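Local coordinates for protein putative L-alanine-DL-glutamate epimerase (Burkholderia xenovorans, PDB 3GO2) that binds magnesium and probably acts as a racemase or epimerase of the mandelate racemase/muconate lactonizing enzyme family, at residues A[243-255]-A[279-291]. Numbering follows the deposited sequence.
Sequences WVEIDSYSPQGLA and PFFDANAVDVAIV. With MG (magnesium ion), chain C.
F280 fills the hollow between residues 248-250 and the first turn of helix 251-259. P251 lies over one face of its ring, with CG 3.9 Å from the ring centroid, a CH-pi contact. L254 CD2 meets the ring at CD1, and S248 O lies 3.1 Å from F280 CZ. F280 CG stands anti to its carbonyl carbon (chi1 -66°), which lays a face against P251.

One turn on, small residues allow a close approach. The CA atoms of A255 and A285 are 3.8 Å apart. A255 CB sits against CB of both A283 and A285, 3.2 Å from A283 O. A water donates to both A255 O and N284 O. A285 O is buried beside L254 CG without a polar partner.

A second patch joins side chains of strands 243-245 and 288-291, with strand 265-267 between them in the sheet. W243 CZ3 packs on V288 CG1, and its CZ2 on I290 CD1. The extended E245 chain brings its carboxylate over I290 CD1, with OE1 at 3.1 Å. E245 OE2 accepts a weak hydrogen bond from W243 NE1 and forms a salt bridge with K163 NZ.

Y249 OH binds one magnesium ion at 2.5 Å, with T270 O, two waters and P78 O of a neighbouring subunit; E245, D219 and E269 hold another. Strand 243-245 leads into helix 251-259, and helix 273-282 into strand 288-291, as beta-alpha parts of the enolase-superfamily TIM-like barrel.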
loop_
_atom_site.group_PDB
_atom_site.type_symbol
_atom_site.label_atom_id
_atom_site.label_comp_id
_atom_site.label_asym_id
_atom_site.label_seq_id
_atom_site.Cartn_x
_atom_site.Cartn_y
_atom_site.Cartn_z
ATOM N N TRP A 243 -2.685 -8.343 29.507
ATOM C CA TRP A 243 -3.253 -8.068 28.216
ATOM C C TRP A 243 -4.632 -7.433 28.359
ATOM O O TRP A 243 -5.299 -7.572 29.399
ATOM C CB TRP A 243 -3.260 -9.300 27.294
ATOM C CG TRP A 243 -4.293 -10.393 27.459
ATOM C CD1 TRP A 243 -5.628 -10.263 27.755
ATOM C CD2 TRP A 243 -4.069 -11.776 27.206
ATOM N NE1 TRP A 243 -6.239 -11.490 27.734
ATOM C CE2 TRP A 243 -5.308 -12.440 27.378
ATOM C CE3 TRP A 243 -2.941 -12.530 26.817
ATOM C CZ2 TRP A 243 -5.440 -13.812 27.212
ATOM C CZ3 TRP A 243 -3.074 -13.884 26.654
ATOM C CH2 TRP A 243 -4.322 -14.526 26.851
ATOM N N VAL A 244 -5.064 -6.780 27.282
ATOM C CA VAL A 244 -6.452 -6.360 27.117
ATOM C C VAL A 244 -6.959 -7.104 25.878
ATOM O O VAL A 244 -6.393 -7.022 24.790
ATOM C CB VAL A 244 -6.606 -4.858 26.911
ATOM C CG1 VAL A 244 -8.078 -4.503 26.685
ATOM C CG2 VAL A 244 -6.038 -4.111 28.084
ATOM N N GLU A 245 -8.005 -7.887 26.093
ATOM C CA GLU A 245 -8.544 -8.795 25.103
ATOM C C GLU A 245 -9.771 -8.203 24.449
ATOM O O GLU A 245 -10.741 -7.821 25.134
ATOM C CB GLU A 245 -8.879 -10.111 25.808
ATOM C CG GLU A 245 -9.297 -11.238 24.947
ATOM C CD GLU A 245 -9.424 -12.567 25.743
ATOM O OE1 GLU A 245 -10.050 -13.498 25.207
ATOM O OE2 GLU A 245 -8.871 -12.694 26.863
ATOM N N ILE A 246 -9.706 -8.100 23.118
ATOM C CA ILE A 246 -10.739 -7.447 22.324
ATOM C C ILE A 246 -11.047 -8.332 21.124
ATOM O O ILE A 246 -10.178 -8.540 20.298
ATOM C CB ILE A 246 -10.266 -6.083 21.808
ATOM C CG1 ILE A 246 -9.967 -5.126 22.971
ATOM C CG2 ILE A 246 -11.336 -5.468 20.849
ATOM C CD1 ILE A 246 -9.330 -3.780 22.577
ATOM N N ASP A 247 -12.272 -8.844 21.042
ATOM C CA ASP A 247 -12.731 -9.569 19.873
ATOM C C ASP A 247 -13.306 -8.563 18.881
ATOM O O ASP A 247 -14.011 -7.635 19.253
ATOM C CB ASP A 247 -13.751 -10.627 20.261
ATOM C CG ASP A 247 -13.159 -11.670 21.137
ATOM O OD1 ASP A 247 -12.182 -12.321 20.701
ATOM O OD2 ASP A 247 -13.657 -11.817 22.270
ATOM N N SER A 248 -12.991 -8.761 17.608
ATOM C CA SER A 248 -13.378 -7.833 16.559
ATOM C C SER A 248 -13.383 -8.539 15.230
ATOM O O SER A 248 -12.487 -9.362 14.950
ATOM C CB SER A 248 -12.346 -6.701 16.498
ATOM O OG SER A 248 -12.689 -5.758 15.495
ATOM N N TYR A 249 -14.334 -8.153 14.372
ATOM C CA TYR A 249 -14.335 -8.572 12.989
ATOM C C TYR A 249 -13.831 -7.456 12.043
ATOM O O TYR A 249 -14.069 -7.494 10.829
ATOM C CB TYR A 249 -15.738 -9.026 12.624
ATOM C CG TYR A 249 -16.160 -10.285 13.360
ATOM C CD1 TYR A 249 -15.364 -11.406 13.330
ATOM C CD2 TYR A 249 -17.365 -10.350 14.070
ATOM C CE1 TYR A 249 -15.726 -12.569 13.965
ATOM C CE2 TYR A 249 -17.744 -11.535 14.711
ATOM C CZ TYR A 249 -16.910 -12.636 14.642
ATOM O OH TYR A 249 -17.233 -13.824 15.255
ATOM N N SER A 250 -13.141 -6.481 12.618
ATOM C CA SER A 250 -12.474 -5.427 11.866
ATOM C C SER A 250 -10.959 -5.446 12.098
ATOM O O SER A 250 -10.472 -4.838 13.062
ATOM C CB SER A 250 -12.991 -4.060 12.276
ATOM O OG SER A 250 -12.280 -3.044 11.533
ATOM N N PRO A 251 -10.212 -6.118 11.224
ATOM C CA PRO A 251 -8.764 -6.114 11.392
ATOM C C PRO A 251 -8.229 -4.686 11.380
ATOM O O PRO A 251 -7.340 -4.364 12.160
ATOM C CB PRO A 251 -8.243 -6.918 10.191
ATOM C CG PRO A 251 -9.402 -7.749 9.779
ATOM C CD PRO A 251 -10.644 -7.019 10.143
ATOM N N GLN A 252 -8.770 -3.820 10.513
ATOM C CA GLN A 252 -8.301 -2.414 10.465
ATOM C C GLN A 252 -8.593 -1.669 11.784
ATOM O O GLN A 252 -7.732 -0.963 12.321
ATOM C CB GLN A 252 -8.916 -1.695 9.235
ATOM C CG GLN A 252 -8.686 -0.223 9.147
ATOM C CD GLN A 252 -9.513 0.461 8.023
ATOM O OE1 GLN A 252 -9.971 -0.179 7.076
ATOM N NE2 GLN A 252 -9.727 1.754 8.168
ATOM N N GLY A 253 -9.790 -1.847 12.331
ATOM C CA GLY A 253 -10.186 -1.166 13.556
ATOM C C GLY A 253 -9.389 -1.684 14.748
ATOM O O GLY A 253 -8.882 -0.910 15.548
ATOM N N LEU A 254 -9.261 -3.004 14.854
ATOM C CA LEU A 254 -8.457 -3.580 15.935
ATOM C C LEU A 254 -7.013 -3.150 15.832
ATOM O O LEU A 254 -6.407 -2.811 16.857
ATOM C CB LEU A 254 -8.578 -5.091 15.984
ATOM C CG LEU A 254 -7.862 -5.798 17.120
ATOM C CD1 LEU A 254 -8.382 -5.311 18.494
ATOM C CD2 LEU A 254 -7.972 -7.333 16.993
ATOM N N ALA A 255 -6.462 -3.131 14.613
ATOM C CA ALA A 255 -5.089 -2.653 14.442
ATOM C C ALA A 255 -4.924 -1.191 14.874
ATOM O O ALA A 255 -3.902 -0.824 15.441
ATOM C CB ALA A 255 -4.595 -2.861 13.004
ATOM N N PRO A 279 -5.880 -11.835 8.075
ATOM C CA PRO A 279 -6.020 -10.390 7.976
ATOM C C PRO A 279 -5.595 -9.615 9.241
ATOM O O PRO A 279 -5.099 -8.492 9.133
ATOM C CB PRO A 279 -7.513 -10.187 7.693
ATOM C CG PRO A 279 -8.032 -11.484 7.341
ATOM C CD PRO A 279 -7.126 -12.538 7.741
ATOM N N PHE A 280 -5.739 -10.232 10.410
ATOM C CA PHE A 280 -5.338 -9.610 11.649
ATOM C C PHE A 280 -3.829 -9.547 11.743
ATOM O O PHE A 280 -3.265 -8.510 12.113
ATOM C CB PHE A 280 -5.960 -10.339 12.841
ATOM C CG PHE A 280 -7.464 -10.219 12.879
ATOM C CD1 PHE A 280 -8.063 -9.170 13.528
ATOM C CD2 PHE A 280 -8.267 -11.154 12.236
ATOM C CE1 PHE A 280 -9.456 -9.040 13.542
ATOM C CE2 PHE A 280 -9.633 -11.054 12.250
ATOM C CZ PHE A 280 -10.236 -9.971 12.923
ATOM N N PHE A 281 -3.148 -10.631 11.386
ATOM C CA PHE A 281 -1.691 -10.619 11.460
ATOM C C PHE A 281 -1.114 -9.652 10.408
ATOM O O PHE A 281 -0.155 -8.911 10.689
ATOM C CB PHE A 281 -1.125 -12.026 11.286
ATOM C CG PHE A 281 -1.516 -13.030 12.377
ATOM C CD1 PHE A 281 -2.253 -12.681 13.494
ATOM C CD2 PHE A 281 -1.083 -14.351 12.280
ATOM C CE1 PHE A 281 -2.583 -13.617 14.456
ATOM C CE2 PHE A 281 -1.412 -15.291 13.245
ATOM C CZ PHE A 281 -2.157 -14.917 14.340
ATOM N N ASP A 282 -1.694 -9.644 9.211
ATOM C CA ASP A 282 -1.230 -8.730 8.150
ATOM C C ASP A 282 -1.340 -7.252 8.574
ATOM O O ASP A 282 -0.524 -6.417 8.153
ATOM C CB ASP A 282 -2.035 -8.963 6.881
ATOM C CG ASP A 282 -1.667 -10.276 6.180
ATOM O OD1 ASP A 282 -0.678 -10.925 6.554
ATOM O OD2 ASP A 282 -2.380 -10.598 5.230
ATOM N N ALA A 283 -2.334 -6.966 9.407
ATOM C CA ALA A 283 -2.588 -5.625 9.906
ATOM C C ALA A 283 -1.846 -5.259 11.192
ATOM O O ALA A 283 -1.982 -4.131 11.651
ATOM C CB ALA A 283 -4.110 -5.421 10.073
ATOM N N ASN A 284 -1.039 -6.166 11.737
ATOM C CA ASN A 284 -0.369 -5.923 13.032
ATOM C C ASN A 284 -1.390 -5.672 14.124
ATOM O O ASN A 284 -1.183 -4.831 15.014
ATOM C CB ASN A 284 0.586 -4.723 12.974
ATOM C CG ASN A 284 1.747 -4.960 12.088
ATOM O OD1 ASN A 284 2.424 -5.969 12.215
ATOM N ND2 ASN A 284 2.020 -4.008 11.191
ATOM N N ALA A 285 -2.503 -6.404 14.089
ATOM C CA ALA A 285 -3.604 -6.114 14.993
ATOM C C ALA A 285 -3.414 -6.682 16.406
ATOM O O ALA A 285 -4.117 -6.241 17.321
ATOM C CB ALA A 285 -4.953 -6.644 14.405
ATOM N N VAL A 286 -2.524 -7.660 16.595
ATOM C CA VAL A 286 -2.429 -8.334 17.916
ATOM C C VAL A 286 -1.016 -8.525 18.463
ATOM O O VAL A 286 -0.058 -8.769 17.721
ATOM C CB VAL A 286 -3.141 -9.710 17.948
ATOM C CG1 VAL A 286 -4.642 -9.558 17.617
ATOM C CG2 VAL A 286 -2.467 -10.688 17.031
ATOM N N ASP A 287 -0.894 -8.404 19.781
ATOM C CA ASP A 287 0.269 -8.938 20.466
ATOM C C ASP A 287 0.184 -10.462 20.612
ATOM O O ASP A 287 1.188 -11.178 20.414
ATOM C CB ASP A 287 0.428 -8.303 21.840
ATOM C CG ASP A 287 0.797 -6.847 21.760
ATOM O OD1 ASP A 287 2.001 -6.547 21.742
ATOM O OD2 ASP A 287 -0.107 -5.983 21.664
ATOM N N VAL A 288 -0.982 -10.942 21.029
ATOM C CA VAL A 288 -1.212 -12.374 21.301
ATOM C C VAL A 288 -2.427 -12.865 20.549
ATOM O O VAL A 288 -3.448 -12.180 20.532
ATOM C CB VAL A 288 -1.424 -12.594 22.794
ATOM C CG1 VAL A 288 -1.774 -14.062 23.093
ATOM C CG2 VAL A 288 -0.169 -12.140 23.579
ATOM N N ALA A 289 -2.317 -14.035 19.924
ATOM C CA ALA A 289 -3.445 -14.653 19.248
ATOM C C ALA A 289 -4.033 -15.764 20.094
ATOM O O ALA A 289 -3.328 -16.714 20.447
ATOM C CB ALA A 289 -3.045 -15.151 17.850
ATOM N N ILE A 290 -5.298 -15.610 20.481
ATOM C CA ILE A 290 -6.021 -16.648 21.200
ATOM C C ILE A 290 -6.604 -17.620 20.184
ATOM O O ILE A 290 -7.263 -17.191 19.231
ATOM C CB ILE A 290 -7.104 -16.053 22.109
ATOM C CG1 ILE A 290 -6.435 -15.123 23.143
ATOM C CG2 ILE A 290 -7.864 -17.184 22.833
ATOM C CD1 ILE A 290 -7.392 -14.116 23.727
ATOM N N VAL A 291 -6.319 -18.911 20.349
ATOM C CA VAL A 291 -6.771 -19.936 19.406
ATOM C C VAL A 291 -7.749 -20.847 20.126
ATOM O O VAL A 291 -7.422 -21.387 21.175
ATOM C CB VAL A 291 -5.607 -20.763 18.872
ATOM C CG1 VAL A 291 -6.103 -21.832 17.901
ATOM C CG2 VAL A 291 -4.540 -19.856 18.174
HETATM MG MG MG C . -16.298 -16.038 14.753
HETATM O O HOH W 1 -1.472 -2.055 14.826
HETATM O O HOH W 2 -17.649 -17.353 13.324
HETATM O O HOH W 3 -15.204 -15.588 12.524
#